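PDB 4EEI: adenylosuccinate lyase from Francisella tularensis subsp. tularensis SCHU S4, which probably catalyses two fumarate-releasing steps of purine biosynthesis, splitting adenylosuccinate to AMP and SAICAR to AICAR. Local coordinates for residues 216-229 with 309-321. Numbering follows the deposited sequence.
With AMP (adenosine monophosphate), chain O; EDO (1,2-ethanediol), chain Q.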
ATOM      1  N   ARG B 216     -17.767   3.563  -6.111  1.00 18.87           N
ATOM      2  CA  ARG B 216     -16.387   3.564  -6.589  1.00 20.80           C
ATOM      3  C   ARG B 216     -15.725   2.198  -6.636  1.00 21.12           C
ATOM      4  O   ARG B 216     -14.569   2.093  -7.064  1.00 18.46           O
ATOM      5  CB  ARG B 216     -15.538   4.552  -5.775  1.00 19.72           C
ATOM      6  CG  ARG B 216     -15.108   5.788  -6.575  1.00 21.80           C
ATOM      7  CD  ARG B 216     -16.311   6.514  -7.176  1.00 21.45           C
ATOM      8  NE  ARG B 216     -15.914   7.543  -8.147  1.00 22.06           N
ATOM      9  CZ  ARG B 216     -16.771   8.217  -8.908  1.00 23.51           C
ATOM     10  NH1 ARG B 216     -18.073   7.972  -8.819  1.00 23.57           N
ATOM     11  NH2 ARG B 216     -16.332   9.135  -9.753  1.00 27.63           N
ATOM     12  N   ASP B 217     -16.441   1.149  -6.231  1.00 20.16           N
ATOM     13  CA  ASP B 217     -15.859  -0.198  -6.258  1.00 22.22           C
ATOM     14  C   ASP B 217     -15.725  -0.760  -7.674  1.00 21.52           C
ATOM     15  O   ASP B 217     -14.977  -1.723  -7.904  1.00 18.65           O
ATOM     16  CB  ASP B 217     -16.637  -1.175  -5.361  1.00 22.04           C
ATOM     17  CG  ASP B 217     -18.042  -1.469  -5.887  1.00 27.03           C
ATOM     18  OD1 ASP B 217     -18.257  -2.551  -6.489  1.00 23.07           O
ATOM     19  OD2 ASP B 217     -18.929  -0.618  -5.680  1.00 26.41           O
ATOM     20  N   ARG B 218     -16.446  -0.171  -8.624  1.00 20.69           N
ATOM     21  CA  ARG B 218     -16.303  -0.594 -10.016  1.00 24.62           C
ATOM     22  C   ARG B 218     -14.950  -0.135 -10.514  1.00 21.08           C
ATOM     23  O   ARG B 218     -14.183  -0.918 -11.077  1.00 21.50           O
ATOM     24  CB  ARG B 218     -17.430  -0.020 -10.885  1.00 25.71           C
ATOM     25  CG  ARG B 218     -18.826  -0.419 -10.403  1.00 24.71           C
ATOM     26  CD  ARG B 218     -19.899  -0.125 -11.448  1.00 22.66           C
ATOM     27  NE  ARG B 218     -21.205  -0.673 -11.052  1.00 21.98           N
ATOM     28  CZ  ARG B 218     -21.627  -1.896 -11.364  1.00 23.00           C
ATOM     29  NH1 ARG B 218     -20.851  -2.706 -12.076  1.00 23.02           N
ATOM     30  NH2 ARG B 218     -22.829  -2.304 -10.978  1.00 23.52           N
ATOM     31  N   ILE B 219     -14.643   1.139 -10.290  1.00 18.67           N
ATOM     32  CA  ILE B 219     -13.320   1.647 -10.630  1.00 16.69           C
ATOM     33  C   ILE B 219     -12.243   0.876  -9.876  1.00 19.32           C
ATOM     34  O   ILE B 219     -11.218   0.518 -10.452  1.00 20.21           O
ATOM     35  CB  ILE B 219     -13.189   3.153 -10.334  1.00 22.12           C
ATOM     36  CG1 ILE B 219     -13.939   3.954 -11.403  1.00 24.88           C
ATOM     37  CG2 ILE B 219     -11.710   3.578 -10.335  1.00 19.85           C
ATOM     38  CD1 ILE B 219     -14.114   5.434 -11.069  1.00 22.73           C
ATOM     39  N   ALA B 220     -12.474   0.613  -8.596  1.00 15.96           N
ATOM     40  CA  ALA B 220     -11.470  -0.076  -7.792  1.00 15.13           C
ATOM     41  C   ALA B 220     -11.226  -1.486  -8.315  1.00 17.77           C
ATOM     42  O   ALA B 220     -10.105  -1.994  -8.249  1.00 18.34           O
ATOM     43  CB  ALA B 220     -11.877  -0.109  -6.324  1.00 16.09           C
ATOM     44  N   LYS B 221     -12.270  -2.132  -8.820  1.00 16.77           N
ATOM     45  CA  LYS B 221     -12.109  -3.479  -9.340  1.00 17.08           C
ATOM     46  C   LYS B 221     -11.184  -3.465 -10.555  1.00 18.48           C
ATOM     47  O   LYS B 221     -10.272  -4.292 -10.658  1.00 18.84           O
ATOM     48  CB  LYS B 221     -13.462  -4.091  -9.715  1.00 17.92           C
ATOM     49  CG  LYS B 221     -13.318  -5.424 -10.468  1.00 19.97           C
ATOM     50  CD  LYS B 221     -14.650  -6.164 -10.587  1.00 21.51           C
ATOM     51  CE  LYS B 221     -14.482  -7.475 -11.355  1.00 22.84           C
ATOM     52  NZ  LYS B 221     -15.782  -8.207 -11.434  1.00 20.84           N
ATOM     53  N   LEU B 222     -11.407  -2.517 -11.465  1.00 17.23           N
ATOM     54  CA  LEU B 222     -10.584  -2.392 -12.664  1.00 17.79           C
ATOM     55  C   LEU B 222      -9.137  -2.073 -12.307  1.00 20.41           C
ATOM     56  O   LEU B 222      -8.208  -2.678 -12.851  1.00 18.97           O
ATOM     57  CB  LEU B 222     -11.143  -1.307 -13.596  1.00 16.22           C
ATOM     58  CG  LEU B 222     -10.295  -0.988 -14.837  1.00 23.55           C
ATOM     59  CD1 LEU B 222     -10.089  -2.224 -15.701  1.00 20.50           C
ATOM     60  CD2 LEU B 222     -10.930   0.123 -15.667  1.00 20.47           C
ATOM     61  N   ILE B 223      -8.951  -1.117 -11.403  1.00 16.40           N
ATOM     62  CA  ILE B 223      -7.609  -0.748 -10.955  1.00 17.78           C
ATOM     63  C   ILE B 223      -6.903  -1.930 -10.279  1.00 17.64           C
ATOM     64  O   ILE B 223      -5.685  -2.087 -10.411  1.00 21.25           O
ATOM     65  CB  ILE B 223      -7.667   0.494 -10.037  1.00 19.41           C
ATOM     66  CG1 ILE B 223      -8.296   1.663 -10.798  1.00 16.14           C
ATOM     67  CG2 ILE B 223      -6.282   0.872  -9.516  1.00 18.56           C
ATOM     68  CD1 ILE B 223      -7.510   2.106 -12.017  1.00 17.76           C
ATOM     69  N   SER B 224      -7.663  -2.765  -9.568  1.00 17.22           N
ATOM     70  CA  SER B 224      -7.112  -3.994  -8.986  1.00 19.71           C
ATOM     71  C   SER B 224      -6.631  -4.973 -10.047  1.00 19.30           C
ATOM     72  O   SER B 224      -5.592  -5.631  -9.878  1.00 16.89           O
ATOM     73  CB  SER B 224      -8.139  -4.677  -8.082  1.00 21.20           C
ATOM     74  OG  SER B 224      -8.407  -3.852  -6.960  1.00 28.44           O
ATOM     75  N   ILE B 225      -7.381  -5.090 -11.137  1.00 17.34           N
ATOM     76  CA  ILE B 225      -6.908  -5.905 -12.257  1.00 19.75           C
ATOM     77  C   ILE B 225      -5.612  -5.316 -12.830  1.00 20.25           C
ATOM     78  O   ILE B 225      -4.672  -6.042 -13.170  1.00 17.09           O
ATOM     79  CB  ILE B 225      -7.960  -6.010 -13.373  1.00 20.76           C
ATOM     80  CG1 ILE B 225      -9.220  -6.707 -12.856  1.00 20.36           C
ATOM     81  CG2 ILE B 225      -7.396  -6.778 -14.577  1.00 21.96           C
ATOM     82  CD1 ILE B 225     -10.399  -6.605 -13.825  1.00 16.68           C
ATOM     83  N   HIS B 226      -5.559  -3.995 -12.951  1.00 14.78           N
ATOM     84  CA  HIS B 226      -4.359  -3.350 -13.477  1.00 15.44           C
ATOM     85  C   HIS B 226      -3.169  -3.595 -12.537  1.00 19.25           C
ATOM     86  O   HIS B 226      -2.026  -3.717 -12.990  1.00 19.28           O
ATOM     87  CB  HIS B 226      -4.613  -1.850 -13.681  1.00 16.37           C
ATOM     88  CG  HIS B 226      -5.390  -1.540 -14.922  1.00 18.78           C
ATOM     89  ND1 HIS B 226      -5.541  -0.258 -15.402  1.00 22.05           N
ATOM     90  CD2 HIS B 226      -6.042  -2.349 -15.791  1.00 19.09           C
ATOM     91  CE1 HIS B 226      -6.252  -0.289 -16.519  1.00 21.61           C
ATOM     92  NE2 HIS B 226      -6.562  -1.546 -16.782  1.00 20.59           N
ATOM     93  N   GLY B 227      -3.444  -3.687 -11.237  1.00 18.77           N
ATOM     94  CA  GLY B 227      -2.411  -3.997 -10.254  1.00 17.94           C
ATOM     95  C   GLY B 227      -1.830  -5.389 -10.451  1.00 20.58           C
ATOM     96  O   GLY B 227      -0.617  -5.607 -10.284  1.00 20.70           O
ATOM     97  N   LEU B 228      -2.692  -6.337 -10.805  1.00 16.95           N
ATOM     98  CA  LEU B 228      -2.258  -7.712 -11.070  1.00 19.11           C
ATOM     99  C   LEU B 228      -1.442  -7.769 -12.353  1.00 20.56           C
ATOM    100  O   LEU B 228      -0.458  -8.522 -12.447  1.00 20.16           O
ATOM    101  CB  LEU B 228      -3.466  -8.643 -11.181  1.00 15.23           C
ATOM    102  CG  LEU B 228      -4.277  -8.879  -9.906  1.00 20.12           C
ATOM    103  CD1 LEU B 228      -5.595  -9.548 -10.251  1.00 23.27           C
ATOM    104  CD2 LEU B 228      -3.505  -9.764  -8.938  1.00 18.97           C
ATOM    105  N   ILE B 229      -1.853  -6.983 -13.349  1.00 19.52           N
ATOM    106  CA  ILE B 229      -1.073  -6.871 -14.581  1.00 15.83           C
ATOM    107  C   ILE B 229       0.315  -6.318 -14.259  1.00 18.52           C
ATOM    108  O   ILE B 229       1.324  -6.764 -14.821  1.00 18.70           O
ATOM    109  CB  ILE B 229      -1.779  -5.972 -15.611  1.00 14.61           C
ATOM    110  CG1 ILE B 229      -3.058  -6.651 -16.105  1.00 18.06           C
ATOM    111  CG2 ILE B 229      -0.845  -5.665 -16.814  1.00 17.62           C
ATOM    112  CD1 ILE B 229      -3.950  -5.769 -16.977  1.00 21.88           C
ATOM    113  N   GLU B 309      -8.856  11.053  -8.361  1.00 19.40           N
ATOM    114  CA  GLU B 309      -9.093  10.472  -9.681  1.00 18.77           C
ATOM    115  C   GLU B 309      -8.517  11.321 -10.810  1.00 21.71           C
ATOM    116  O   GLU B 309      -8.053  10.782 -11.819  1.00 21.00           O
ATOM    117  CB  GLU B 309     -10.598  10.192  -9.884  1.00 16.93           C
ATOM    118  CG  GLU B 309     -11.068   8.998  -9.050  1.00 16.98           C
ATOM    119  CD  GLU B 309     -12.585   8.854  -8.940  1.00 19.44           C
ATOM    120  OE1 GLU B 309     -13.326   9.784  -9.329  1.00 20.81           O
ATOM    121  OE2 GLU B 309     -13.038   7.796  -8.442  1.00 18.84           O
ATOM    122  N   ARG B 310      -8.535  12.644 -10.652  1.00 17.04           N
ATOM    123  CA  ARG B 310      -7.983  13.522 -11.690  1.00 15.95           C
ATOM    124  C   ARG B 310      -6.494  13.298 -11.900  1.00 21.97           C
ATOM    125  O   ARG B 310      -5.982  13.521 -12.988  1.00 19.32           O
ATOM    126  CB  ARG B 310      -8.205  14.995 -11.328  1.00 19.01           C
ATOM    127  CG  ARG B 310      -9.663  15.468 -11.318  1.00 20.16           C
ATOM    128  CD  ARG B 310      -9.695  16.967 -11.010  1.00 21.33           C
ATOM    129  NE  ARG B 310     -11.023  17.443 -10.637  1.00 25.03           N
ATOM    130  CZ  ARG B 310     -11.914  17.945 -11.488  1.00 30.83           C
ATOM    131  NH1 ARG B 310     -11.632  18.043 -12.780  1.00 29.31           N
ATOM    132  NH2 ARG B 310     -13.093  18.355 -11.038  1.00 28.29           N
ATOM    133  N   PHE B 311      -5.792  12.876 -10.853  1.00 19.80           N
ATOM    134  CA  PHE B 311      -4.369  12.553 -10.970  1.00 16.89           C
ATOM    135  C   PHE B 311      -4.153  11.125 -11.451  1.00 19.00           C
ATOM    136  O   PHE B 311      -3.485  10.894 -12.454  1.00 21.80           O
ATOM    137  CB  PHE B 311      -3.668  12.672  -9.613  1.00 16.49           C
ATOM    138  CG  PHE B 311      -3.308  14.082  -9.222  1.00 19.56           C
ATOM    139  CD1 PHE B 311      -2.144  14.668  -9.690  1.00 21.76           C
ATOM    140  CD2 PHE B 311      -4.114  14.797  -8.353  1.00 23.50           C
ATOM    141  CE1 PHE B 311      -1.807  15.962  -9.305  1.00 24.39           C
ATOM    142  CE2 PHE B 311      -3.776  16.078  -7.956  1.00 28.00           C
ATOM    143  CZ  PHE B 311      -2.632  16.662  -8.436  1.00 24.43           C
ATOM    144  N   TYR B 312      -4.696  10.159 -10.720  1.00 19.74           N
ATOM    145  CA  TYR B 312      -4.261   8.777 -10.929  1.00 23.03           C
ATOM    146  C   TYR B 312      -4.904   8.048 -12.111  1.00 20.28           C
ATOM    147  O   TYR B 312      -4.291   7.146 -12.670  1.00 20.11           O
ATOM    148  CB  TYR B 312      -4.347   7.951  -9.633  1.00 18.53           C
ATOM    149  CG  TYR B 312      -5.621   7.159  -9.461  1.00 19.27           C
ATOM    150  CD1 TYR B 312      -5.744   5.879  -9.988  1.00 20.00           C
ATOM    151  CD2 TYR B 312      -6.692   7.677  -8.746  1.00 20.42           C
ATOM    152  CE1 TYR B 312      -6.906   5.144  -9.818  1.00 23.87           C
ATOM    153  CE2 TYR B 312      -7.864   6.949  -8.575  1.00 20.08           C
ATOM    154  CZ  TYR B 312      -7.961   5.690  -9.118  1.00 20.19           C
ATOM    155  OH  TYR B 312      -9.118   4.960  -8.955  1.00 22.20           O
ATOM    156  N   LEU B 313      -6.130   8.405 -12.486  1.00 16.92           N
ATOM    157  CA  LEU B 313      -6.767   7.697 -13.602  1.00 18.96           C
ATOM    158  C   LEU B 313      -6.083   7.951 -14.953  1.00 16.92           C
ATOM    159  O   LEU B 313      -5.777   6.996 -15.664  1.00 18.81           O
ATOM    160  CB  LEU B 313      -8.273   7.980 -13.686  1.00 20.86           C
ATOM    161  CG  LEU B 313      -9.136   7.269 -12.643  1.00 22.14           C
ATOM    162  CD1 LEU B 313     -10.615   7.638 -12.833  1.00 21.91           C
ATOM    163  CD2 LEU B 313      -8.946   5.758 -12.714  1.00 22.68           C
ATOM    164  N   PRO B 314      -5.832   9.226 -15.320  1.00 16.86           N
ATOM    165  CA  PRO B 314      -5.099   9.393 -16.580  1.00 18.86           C
ATOM    166  C   PRO B 314      -3.691   8.801 -16.504  1.00 22.95           C
ATOM    167  O   PRO B 314      -3.166   8.328 -17.526  1.00 19.76           O
ATOM    168  CB  PRO B 314      -5.028  10.918 -16.741  1.00 19.01           C
ATOM    169  CG  PRO B 314      -6.226  11.434 -15.990  1.00 19.68           C
ATOM    170  CD  PRO B 314      -6.296  10.521 -14.783  1.00 19.26           C
ATOM    171  N   ASP B 315      -3.074   8.829 -15.326  1.00 18.32           N
ATOM    172  CA  ASP B 315      -1.733   8.256 -15.204  1.00 20.22           C
ATOM    173  C   ASP B 315      -1.783   6.743 -15.290  1.00 18.58           C
ATOM    174  O   ASP B 315      -0.914   6.126 -15.883  1.00 20.02           O
ATOM    175  CB  ASP B 315      -1.062   8.649 -13.893  1.00 19.47           C
ATOM    176  CG  ASP B 315      -0.612  10.092 -13.879  1.00 30.67           C
ATOM    177  OD1 ASP B 315      -0.652  10.743 -14.943  1.00 31.07           O
ATOM    178  OD2 ASP B 315      -0.208  10.571 -12.798  1.00 32.44           O
ATOM    179  N   ASN B 316      -2.788   6.146 -14.668  1.00 18.90           N
ATOM    180  CA  ASN B 316      -2.914   4.695 -14.692  1.00 17.40           C
ATOM    181  C   ASN B 316      -3.076   4.180 -16.121  1.00 20.47           C
ATOM    182  O   ASN B 316      -2.340   3.299 -16.564  1.00 19.64           O
ATOM    183  CB  ASN B 316      -4.085   4.255 -13.811  1.00 16.05           C
ATOM    184  CG  ASN B 316      -4.169   2.756 -13.668  1.00 18.91           C
ATOM    185  OD1 ASN B 316      -4.763   2.070 -14.513  1.00 19.85           O
ATOM    186  ND2 ASN B 316      -3.577   2.232 -12.597  1.00 15.63           N
ATOM    187  N   PHE B 317      -4.026   4.741 -16.862  1.00 18.37           N
ATOM    188  CA  PHE B 317      -4.198   4.320 -18.245  1.00 18.09           C
ATOM    189  C   PHE B 317      -3.000   4.688 -19.116  1.00 18.91           C
ATOM    190  O   PHE B 317      -2.569   3.902 -19.974  1.00 19.92           O
ATOM    191  CB  PHE B 317      -5.504   4.879 -18.818  1.00 19.19           C
ATOM    192  CG  PHE B 317      -6.724   4.212 -18.256  1.00 19.56           C
ATOM    193  CD1 PHE B 317      -7.056   2.920 -18.638  1.00 20.99           C
ATOM    194  CD2 PHE B 317      -7.534   4.867 -17.344  1.00 21.15           C
ATOM    195  CE1 PHE B 317      -8.185   2.288 -18.115  1.00 21.94           C
ATOM    196  CE2 PHE B 317      -8.661   4.244 -16.817  1.00 24.59           C
ATOM    197  CZ  PHE B 317      -8.981   2.953 -17.205  1.00 24.82           C
ATOM    198  N   GLY B 318      -2.443   5.876 -18.900  1.00 17.53           N
ATOM    199  CA  GLY B 318      -1.294   6.298 -19.690  1.00 18.69           C
ATOM    200  C   GLY B 318      -0.089   5.390 -19.470  1.00 22.34           C
ATOM    201  O   GLY B 318       0.581   4.980 -20.415  1.00 20.92           O
ATOM    202  N   ILE B 319       0.195   5.077 -18.217  1.00 20.09           N
ATOM    203  CA  ILE B 319       1.320   4.208 -17.909  1.00 21.36           C
ATOM    204  C   ILE B 319       1.053   2.784 -18.399  1.00 20.76           C
ATOM    205  O   ILE B 319       1.951   2.131 -18.917  1.00 19.05           O
ATOM    206  CB  ILE B 319       1.593   4.186 -16.397  1.00 18.06           C
ATOM    207  CG1 ILE B 319       2.158   5.539 -15.946  1.00 19.74           C
ATOM    208  CG2 ILE B 319       2.564   3.067 -16.042  1.00 16.20           C
ATOM    209  CD1 ILE B 319       2.165   5.699 -14.407  1.00 19.87           C
ATOM    210  N   MET B 320      -0.175   2.305 -18.237  1.00 18.38           N
ATOM    211  CA  MET B 320      -0.494   0.930 -18.634  1.00 19.30           C
ATOM    212  C   MET B 320      -0.290   0.744 -20.134  1.00 16.25           C
ATOM    213  O   MET B 320       0.341  -0.221 -20.574  1.00 19.66           O
ATOM    214  CB  MET B 320      -1.933   0.561 -18.250  1.00 20.17           C
ATOM    215  CG  MET B 320      -2.342  -0.845 -18.701  1.00 20.54           C
ATOM    216  SD  MET B 320      -1.374  -2.128 -17.880  1.00 21.06           S
ATOM    217  CE  MET B 320      -2.097  -2.105 -16.247  1.00 14.56           C
ATOM    218  N   VAL B 321      -0.827   1.658 -20.927  1.00 17.52           N
ATOM    219  CA  VAL B 321      -0.666   1.561 -22.374  1.00 19.20           C
ATOM    220  C   VAL B 321       0.810   1.701 -22.770  1.00 22.96           C
ATOM    221  O   VAL B 321       1.330   0.915 -23.574  1.00 18.16           O
ATOM    222  CB  VAL B 321      -1.538   2.586 -23.108  1.00 17.44           C
ATOM    223  CG1 VAL B 321      -1.198   2.611 -24.595  1.00 18.42           C
ATOM    224  CG2 VAL B 321      -3.017   2.245 -22.910  1.00 17.26           C
TER
HETATM  225  P   AMP O 503     -12.073  19.087  -7.099  1.00 31.67           P
HETATM  226  O1P AMP O 503     -10.883  19.940  -7.453  1.00 27.20           O
HETATM  227  O2P AMP O 503     -12.171  18.730  -5.639  1.00 29.12           O
HETATM  228  O3P AMP O 503     -12.309  17.931  -8.038  1.00 28.87           O
HETATM  229  O5' AMP O 503     -13.335  20.052  -7.352  1.00 34.43           O
HETATM  230  C5' AMP O 503     -14.664  19.531  -7.346  1.00 33.73           C
HETATM  231  C4' AMP O 503     -15.593  20.497  -8.069  1.00 34.06           C
HETATM  232  O4' AMP O 503     -16.930  19.989  -8.070  1.00 34.34           O
HETATM  233  C3' AMP O 503     -15.630  21.850  -7.377  1.00 36.31           C
HETATM  234  O3' AMP O 503     -15.485  22.877  -8.358  1.00 39.18           O
HETATM  235  C2' AMP O 503     -17.005  21.939  -6.755  1.00 38.30           C
HETATM  236  O2' AMP O 503     -17.520  23.269  -6.831  1.00 41.61           O
HETATM  237  C1' AMP O 503     -17.836  20.985  -7.594  1.00 34.74           C
HETATM  238  N9  AMP O 503     -18.923  20.378  -6.790  1.00 34.91           N
HETATM  239  C8  AMP O 503     -19.343  20.799  -5.584  1.00 34.45           C
HETATM  240  N7  AMP O 503     -20.359  20.028  -5.126  1.00 33.74           N
HETATM  241  C5  AMP O 503     -20.603  19.089  -6.056  1.00 33.31           C
HETATM  242  C6  AMP O 503     -21.544  17.956  -6.207  1.00 33.59           C
HETATM  243  N6  AMP O 503     -22.450  17.669  -5.244  1.00 32.00           N
HETATM  244  N1  AMP O 503     -21.464  17.223  -7.338  1.00 31.39           N
HETATM  245  C2  AMP O 503     -20.567  17.499  -8.302  1.00 32.85           C
HETATM  246  N3  AMP O 503     -19.684  18.510  -8.231  1.00 31.50           N
HETATM  247  C4  AMP O 503     -19.654  19.326  -7.152  1.00 32.72           C
HETATM  248  C1  EDO Q 505     -14.304  12.555 -11.782  1.00 42.40           C
HETATM  249  O1  EDO Q 505     -14.174  11.832 -10.558  1.00 38.02           O
HETATM  250  C2  EDO Q 505     -12.921  12.988 -12.250  0.66 44.40           C
HETATM  251  O2  EDO Q 505     -12.193  13.452 -11.111  0.59 42.42           O
HETATM  252  O   HOH W   1      -3.093  -0.309 -11.090  1.00 17.99           O
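Arg216 and Glu309 join the two helices near the start of both segments and illustrate how charged, polar and apolar contacts share one buried interface. The guanidinium meets the carboxylate side-on and nearly coplanar: NE donates to Glu309 OE2 (2.9 Å) and NH2 to Glu309 OE1 (3.1 Å), each taken by a syn lone pair. Arg216 NH1 turns to Asp99, and Glu309 OE1 is also bonded to His305 and to an ethanediol probably left from crystallisation, which fixes the rotation of both groups.

The second polar link is a short, nearly straight hydrogen bond from His226 ND1 to Asn316 OD1 (2.6 Å), with ring and amide in one plane. With CG anti to its backbone N (chi1 -173°), Asn316 reaches across to the ring; its ND2 is hydrogen-bonded to His287 ND1 and donates to a water that in turn donates to Ile223 O.

Two further contacts fix the imidazole. Its CE1 edge is turned to the face of Phe317 in an offset edge-to-face pair, planes at 84°, while Met320, bent at chi2 and chi3, lays CE over one ring face in a CH-pi contact, 4.0 Å from the centroid.

Apolar branches make up much of the remaining contact: Ile223 CD1 meets the edge of Tyr312 at CE1 (3.8 Å), Leu222 CD2 the rim of Phe317 at CZ (3.8 Å), and Ile229 CG2 the sulfur SD of Met320 (3.7 Å).

Next to Glu309, Arg310 reaches the AMP phosphate, donating through NE and NH2 to O3P. Segments 217-229 and 309-321, whose axes cross at 36°, lie in the long helical bundle characteristic of the fumarase/aspartase superfamily, whose tetramers build active sites from several subunits; here Tyr5 and Arg4 of the third subunit also bind AMP.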